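Local coordinates for protein HTH-type transcriptional regulator cbl (PDB 2FYI) that probably serves as an accessory transcriptional regulator of the cys regulon in Escherichia coli, this chain being the cofactor-binding domain of that LysR-family protein, at residues 15-20 against 46-51; 53-58 against 67-72. All blocks are in the same frame, centred on the assembly; numbering follows the deposited sequence.

Contact 1: residues 15-20 against 46-51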
loop_
_atom_site.group_PDB
_atom_site.type_symbol
_atom_site.label_atom_id
_atom_site.label_comp_id
_atom_site.label_asym_id
_atom_site.label_seq_id
_atom_site.Cartn_x
_atom_site.Cartn_y
_atom_site.Cartn_z
ATOM N N VAL A 15 18.767 -13.036 12.510
ATOM C CA VAL A 15 17.815 -12.395 11.650
ATOM C C VAL A 15 16.690 -11.817 12.501
ATOM O O VAL A 15 16.066 -12.529 13.283
ATOM C CB VAL A 15 17.241 -13.389 10.646
ATOM C CG1 VAL A 15 16.358 -12.663 9.654
ATOM C CG2 VAL A 15 18.357 -14.143 9.950
ATOM N N LEU A 16 16.429 -10.525 12.354
ATOM C CA LEU A 16 15.297 -9.922 13.027
ATOM C C LEU A 16 14.188 -9.721 12.012
ATOM O O LEU A 16 14.366 -8.994 11.047
ATOM C CB LEU A 16 15.690 -8.575 13.617
ATOM C CG LEU A 16 14.533 -7.771 14.194
ATOM C CD1 LEU A 16 13.937 -8.487 15.381
ATOM C CD2 LEU A 16 15.033 -6.421 14.601
ATOM N N THR A 17 13.042 -10.351 12.217
ATOM C CA THR A 17 11.940 -10.144 11.304
ATOM C C THR A 17 10.867 -9.240 11.933
ATOM O O THR A 17 10.312 -9.559 12.981
ATOM C CB THR A 17 11.331 -11.480 10.828
ATOM O OG1 THR A 17 12.308 -12.206 10.086
ATOM C CG2 THR A 17 10.148 -11.227 9.913
ATOM N N ILE A 18 10.574 -8.115 11.284
ATOM C CA ILE A 18 9.546 -7.194 11.744
ATOM C C ILE A 18 8.400 -7.182 10.762
ATOM O O ILE A 18 8.620 -7.080 9.562
ATOM C CB ILE A 18 10.091 -5.787 11.837
ATOM C CG1 ILE A 18 11.039 -5.711 13.033
ATOM C CG2 ILE A 18 8.943 -4.753 11.895
ATOM C CD1 ILE A 18 12.033 -4.575 12.938
ATOM N N ALA A 19 7.179 -7.300 11.273
ATOM C CA ALA A 19 6.006 -7.244 10.436
ATOM C C ALA A 19 5.287 -5.941 10.741
ATOM O O ALA A 19 5.110 -5.562 11.912
ATOM C CB ALA A 19 5.120 -8.431 10.680
ATOM N N THR A 20 4.896 -5.241 9.692
ATOM C CA THR A 20 4.325 -3.938 9.889
ATOM C C THR A 20 3.403 -3.455 8.762
ATOM O O THR A 20 3.261 -4.098 7.728
ATOM C CB THR A 20 5.434 -2.940 10.111
ATOM O OG1 THR A 20 4.870 -1.771 10.683
ATOM C CG2 THR A 20 6.145 -2.600 8.817
ATOM N N GLU A 46 14.956 -8.073 8.452
ATOM C CA GLU A 46 13.957 -8.301 7.390
ATOM C C GLU A 46 12.597 -7.705 7.747
ATOM O O GLU A 46 12.178 -7.786 8.918
ATOM C CB GLU A 46 13.736 -9.776 7.148
ATOM C CG GLU A 46 14.921 -10.518 6.644
ATOM C CD GLU A 46 14.757 -12.038 6.806
ATOM O OE1 GLU A 46 13.688 -12.457 7.356
ATOM O OE2 GLU A 46 15.698 -12.802 6.409
ATOM N N LEU A 47 11.895 -7.135 6.759
ATOM C CA LEU A 47 10.553 -6.609 7.011
ATOM C C LEU A 47 9.511 -7.242 6.134
ATOM O O LEU A 47 9.755 -7.433 4.948
ATOM C CB LEU A 47 10.471 -5.123 6.718
ATOM C CG LEU A 47 11.433 -4.034 7.185
ATOM C CD1 LEU A 47 10.507 -2.938 7.772
ATOM C CD2 LEU A 47 12.470 -4.536 8.204
ATOM N N ILE A 48 8.336 -7.516 6.704
ATOM C CA ILE A 48 7.172 -7.955 5.935
ATOM C C ILE A 48 6.118 -6.883 6.100
ATOM O O ILE A 48 5.851 -6.433 7.216
ATOM C CB ILE A 48 6.559 -9.280 6.458
ATOM C CG1 ILE A 48 7.612 -10.097 7.228
ATOM C CG2 ILE A 48 5.891 -10.058 5.327
ATOM C CD1 ILE A 48 7.561 -11.691 7.080
ATOM N N GLN A 49 5.519 -6.459 4.997
ATOM C CA GLN A 49 4.414 -5.524 5.077
ATOM C C GLN A 49 3.100 -6.266 4.995
ATOM O O GLN A 49 2.934 -7.146 4.165
ATOM C CB GLN A 49 4.475 -4.533 3.931
ATOM C CG GLN A 49 3.301 -3.548 3.877
ATOM C CD GLN A 49 3.398 -2.648 2.653
ATOM O OE1 GLN A 49 4.328 -2.790 1.843
ATOM N NE2 GLN A 49 2.454 -1.734 2.502
ATOM N N GLY A 50 2.145 -5.916 5.843
ATOM C CA GLY A 50 0.885 -6.613 5.806
ATOM C C GLY A 50 -0.185 -5.851 6.524
ATOM O O GLY A 50 0.081 -4.784 7.045
ATOM N N THR A 51 -1.398 -6.410 6.532
ATOM C CA THR A 51 -2.548 -5.850 7.261
ATOM C C THR A 51 -2.437 -6.212 8.738
ATOM O O THR A 51 -1.779 -7.189 9.094
ATOM C CB THR A 51 -3.886 -6.441 6.763
ATOM O OG1 THR A 51 -4.034 -7.788 7.246
ATOM C CG2 THR A 51 -3.969 -6.422 5.241
#
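Thr17 to Thr20 and Glu46 to Gln49 form a parallel beta ladder in one lobe of the cofactor-binding domain, their strand axes 4.7 Å apart and inclined by 20°. Five backbone hydrogen bonds join them. Ile18 gives its N to Glu46 O and takes Ile48 N on its O (both 2.9 Å); Thr20 likewise bonds Ile48 O and then Gly50 N, one residue past the second strand.

Ile18, Thr20, Leu47 and Gln49 lie on the sheet face covered by helices 29-39 and 203-212. On the other face Thr17 CG2 rests 3.9 Å from Ile48 CG1. With CG beside its own backbone N (chi1 -64°) and an extended chain, Glu46 carries its carboxylate back across Thr17 and Val15. OE2 forms a salt bridge with Arg44, while OE1 is 3.1 Å from Thr17 OG1, at most a weak hydrogen bond. Leu47 and Ile48 also pair with a strand of the second subunit, and Gln49 OE1 and NE2 are hydrogen-bonded to Gln146 N and Asp147 OD1 of that subunit.

The main-chain bonds thus set the register, and Arg44 is likely to offset the charge of this partly exposed carboxylate.

Contact 2: residues 53-58 against 67-72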
loop_
_atom_site.group_PDB
_atom_site.type_symbol
_atom_site.label_atom_id
_atom_site.label_comp_id
_atom_site.label_asym_id
_atom_site.label_seq_id
_atom_site.Cartn_x
_atom_site.Cartn_y
_atom_site.Cartn_z
ATOM N N GLN A 53 -4.262 -7.743 10.775
ATOM C CA GLN A 53 -4.653 -9.107 11.081
ATOM C C GLN A 53 -3.599 -10.146 10.646
ATOM O O GLN A 53 -3.363 -11.141 11.350
ATOM C CB GLN A 53 -6.029 -9.384 10.493
ATOM C CG GLN A 53 -6.280 -10.837 10.144
ATOM C CD GLN A 53 -7.780 -11.146 9.947
ATOM O OE1 GLN A 53 -8.596 -10.249 9.586
ATOM N NE2 GLN A 53 -8.155 -12.419 10.202
ATOM N N GLU A 54 -2.965 -9.902 9.498
ATOM C CA GLU A 54 -1.804 -10.678 9.072
ATOM C C GLU A 54 -0.674 -10.590 10.073
ATOM O O GLU A 54 0.005 -11.575 10.371
ATOM C CB GLU A 54 -1.261 -10.111 7.778
ATOM C CG GLU A 54 -1.597 -10.921 6.564
ATOM C CD GLU A 54 -1.820 -10.068 5.330
ATOM O OE1 GLU A 54 -1.264 -8.932 5.208
ATOM O OE2 GLU A 54 -2.582 -10.558 4.481
ATOM N N ILE A 55 -0.450 -9.377 10.550
ATOM C CA ILE A 55 0.615 -9.115 11.456
ATOM C C ILE A 55 0.413 -9.915 12.718
ATOM O O ILE A 55 1.352 -10.535 13.234
ATOM C CB ILE A 55 0.671 -7.655 11.787
ATOM C CG1 ILE A 55 0.710 -6.843 10.495
ATOM C CG2 ILE A 55 1.894 -7.370 12.627
ATOM C CD1 ILE A 55 1.077 -5.386 10.685
ATOM N N ALA A 56 -0.816 -9.934 13.214
ATOM C CA ALA A 56 -1.118 -10.723 14.403
ATOM C C ALA A 56 -0.870 -12.207 14.144
ATOM O O ALA A 56 -0.299 -12.897 14.972
ATOM C CB ALA A 56 -2.543 -10.487 14.856
ATOM N N THR A 57 -1.289 -12.706 12.990
ATOM C CA THR A 57 -1.076 -14.100 12.677
ATOM C C THR A 57 0.404 -14.422 12.615
ATOM O O THR A 57 0.833 -15.429 13.158
ATOM C CB THR A 57 -1.715 -14.424 11.363
ATOM O OG1 THR A 57 -3.121 -14.297 11.528
ATOM C CG2 THR A 57 -1.401 -15.828 10.946
ATOM N N LEU A 58 1.196 -13.570 11.964
ATOM C CA LEU A 58 2.621 -13.855 11.834
ATOM C C LEU A 58 3.257 -13.927 13.204
ATOM O O LEU A 58 4.136 -14.738 13.439
ATOM C CB LEU A 58 3.327 -12.815 10.969
ATOM C CG LEU A 58 2.912 -12.754 9.492
ATOM C CD1 LEU A 58 3.426 -11.464 8.941
ATOM C CD2 LEU A 58 3.431 -13.916 8.681
ATOM N N GLY A 67 5.664 -7.202 15.903
ATOM C CA GLY A 67 4.583 -6.706 15.067
ATOM C C GLY A 67 4.343 -5.246 15.391
ATOM O O GLY A 67 4.350 -4.860 16.565
ATOM N N ILE A 68 4.141 -4.423 14.362
ATOM C CA ILE A 68 3.897 -2.994 14.592
ATOM C C ILE A 68 2.721 -2.496 13.782
ATOM O O ILE A 68 2.747 -2.517 12.537
ATOM C CB ILE A 68 5.118 -2.143 14.237
ATOM C CG1 ILE A 68 6.301 -2.518 15.141
ATOM C CG2 ILE A 68 4.787 -0.682 14.365
ATOM C CD1 ILE A 68 7.665 -2.430 14.456
ATOM N N ALA A 69 1.685 -2.053 14.492
ATOM C CA ALA A 69 0.453 -1.585 13.850
ATOM C C ALA A 69 -0.363 -0.750 14.822
ATOM O O ALA A 69 -0.072 -0.715 16.027
ATOM C CB ALA A 69 -0.354 -2.748 13.362
ATOM N N SER A 70 -1.381 -0.063 14.302
ATOM C CA SER A 70 -2.272 0.725 15.176
ATOM C C SER A 70 -3.490 -0.071 15.618
ATOM O O SER A 70 -4.172 0.324 16.532
ATOM C CB SER A 70 -2.746 2.013 14.491
ATOM O OG SER A 70 -1.714 2.965 14.309
ATOM N N GLU A 71 -3.771 -1.186 14.959
ATOM C CA GLU A 71 -4.989 -1.921 15.235
ATOM C C GLU A 71 -4.693 -3.345 15.689
ATOM O O GLU A 71 -3.624 -3.894 15.424
ATOM C CB GLU A 71 -5.886 -1.944 13.995
ATOM C CG GLU A 71 -6.182 -0.557 13.401
ATOM C CD GLU A 71 -7.189 0.277 14.247
ATOM O OE1 GLU A 71 -7.947 -0.310 15.075
ATOM O OE2 GLU A 71 -7.230 1.525 14.064
ATOM N N ARG A 72 -5.638 -3.925 16.418
ATOM C CA ARG A 72 -5.641 -5.363 16.692
ATOM C C ARG A 72 -4.442 -5.977 17.380
ATOM O O ARG A 72 -4.239 -7.152 17.171
ATOM C CB ARG A 72 -5.745 -6.167 15.374
ATOM C CG ARG A 72 -6.936 -5.880 14.519
ATOM C CD ARG A 72 -7.630 -7.173 14.219
ATOM N NE ARG A 72 -8.566 -7.079 13.100
ATOM C CZ ARG A 72 -8.967 -8.137 12.383
ATOM N NH1 ARG A 72 -8.516 -9.366 12.672
ATOM N NH2 ARG A 72 -9.814 -7.973 11.365
#
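Ile55 of helix 52-61 packs against Gly67 and Ala69 of strand 66-69, where the chain returns to the sheet in a beta-alpha-beta crossover. The crossover leads from strand 43-49 to strand 66-69 and belongs to a lobe of the periplasmic-binding-protein-like fold. The helical segment runs nearly antiparallel to the strand, at 162°, with the axes 8.4 Å apart at closest approach.

The apolar part rests on the two branches of Ile55. CG2, anti to the backbone N, lies over the backbone of Gly67 at 3.7 Å from its CA; a side chain on Gly67 would point at this methyl, so the bare CA probably leaves room for it. CG1, beside the backbone N, reaches farther along the strand and brings CD1 to 4.0 Å from Ala69 CB. Ile55 also touches Ala19 and Thr21, so it fills the angle between helix and sheet. Cutting this residue back to alanine would remove both branches and would probably open a gap over Gly67 and Ala69, leaving the helix less firmly seated. Ile68, pointing away from the helix, packs on Ile18 and on Val191 and Leu193 of strand 189-196.

The polar part lies beyond the end of the strand, where Gln53 and Arg72 are both exposed. The two side chains run alongside each other and point the same way, their amide and guanidinium planes turned by 46°. Gln53 CB covers one guanidinium face near its rim, adding an aliphatic contact to the polar one. The carbonyl end of the amide meets the guanidinium nitrogens: Arg72 NH2 donates to Gln53 OE1 over 3.1 Å, a weak bond with an N-H...O angle of 124°.

Contact 1 closes before contact 2 opens, and their centres lie 10 Å apart on the same side of the chain's centre. Strand 43-49 leads directly into helix 52-61, with Thr51 as its N-cap. Strand 14-20 lies between strands 43-49 and 66-69 in the sheet, so it ties the two contacts together: Ala19 O is 2.9 Å from Ile68 N and Thr20 OG1 is 2.9 Å from Ile68 O, both probable hydrogen bonds. Ile55 CD1 also packs on Thr20 C. Together they build one parallel part of the lobe's core, while strand 43-49 and Glu54, salt-bridged to Arg119 of the second subunit, link it to the dimer interface.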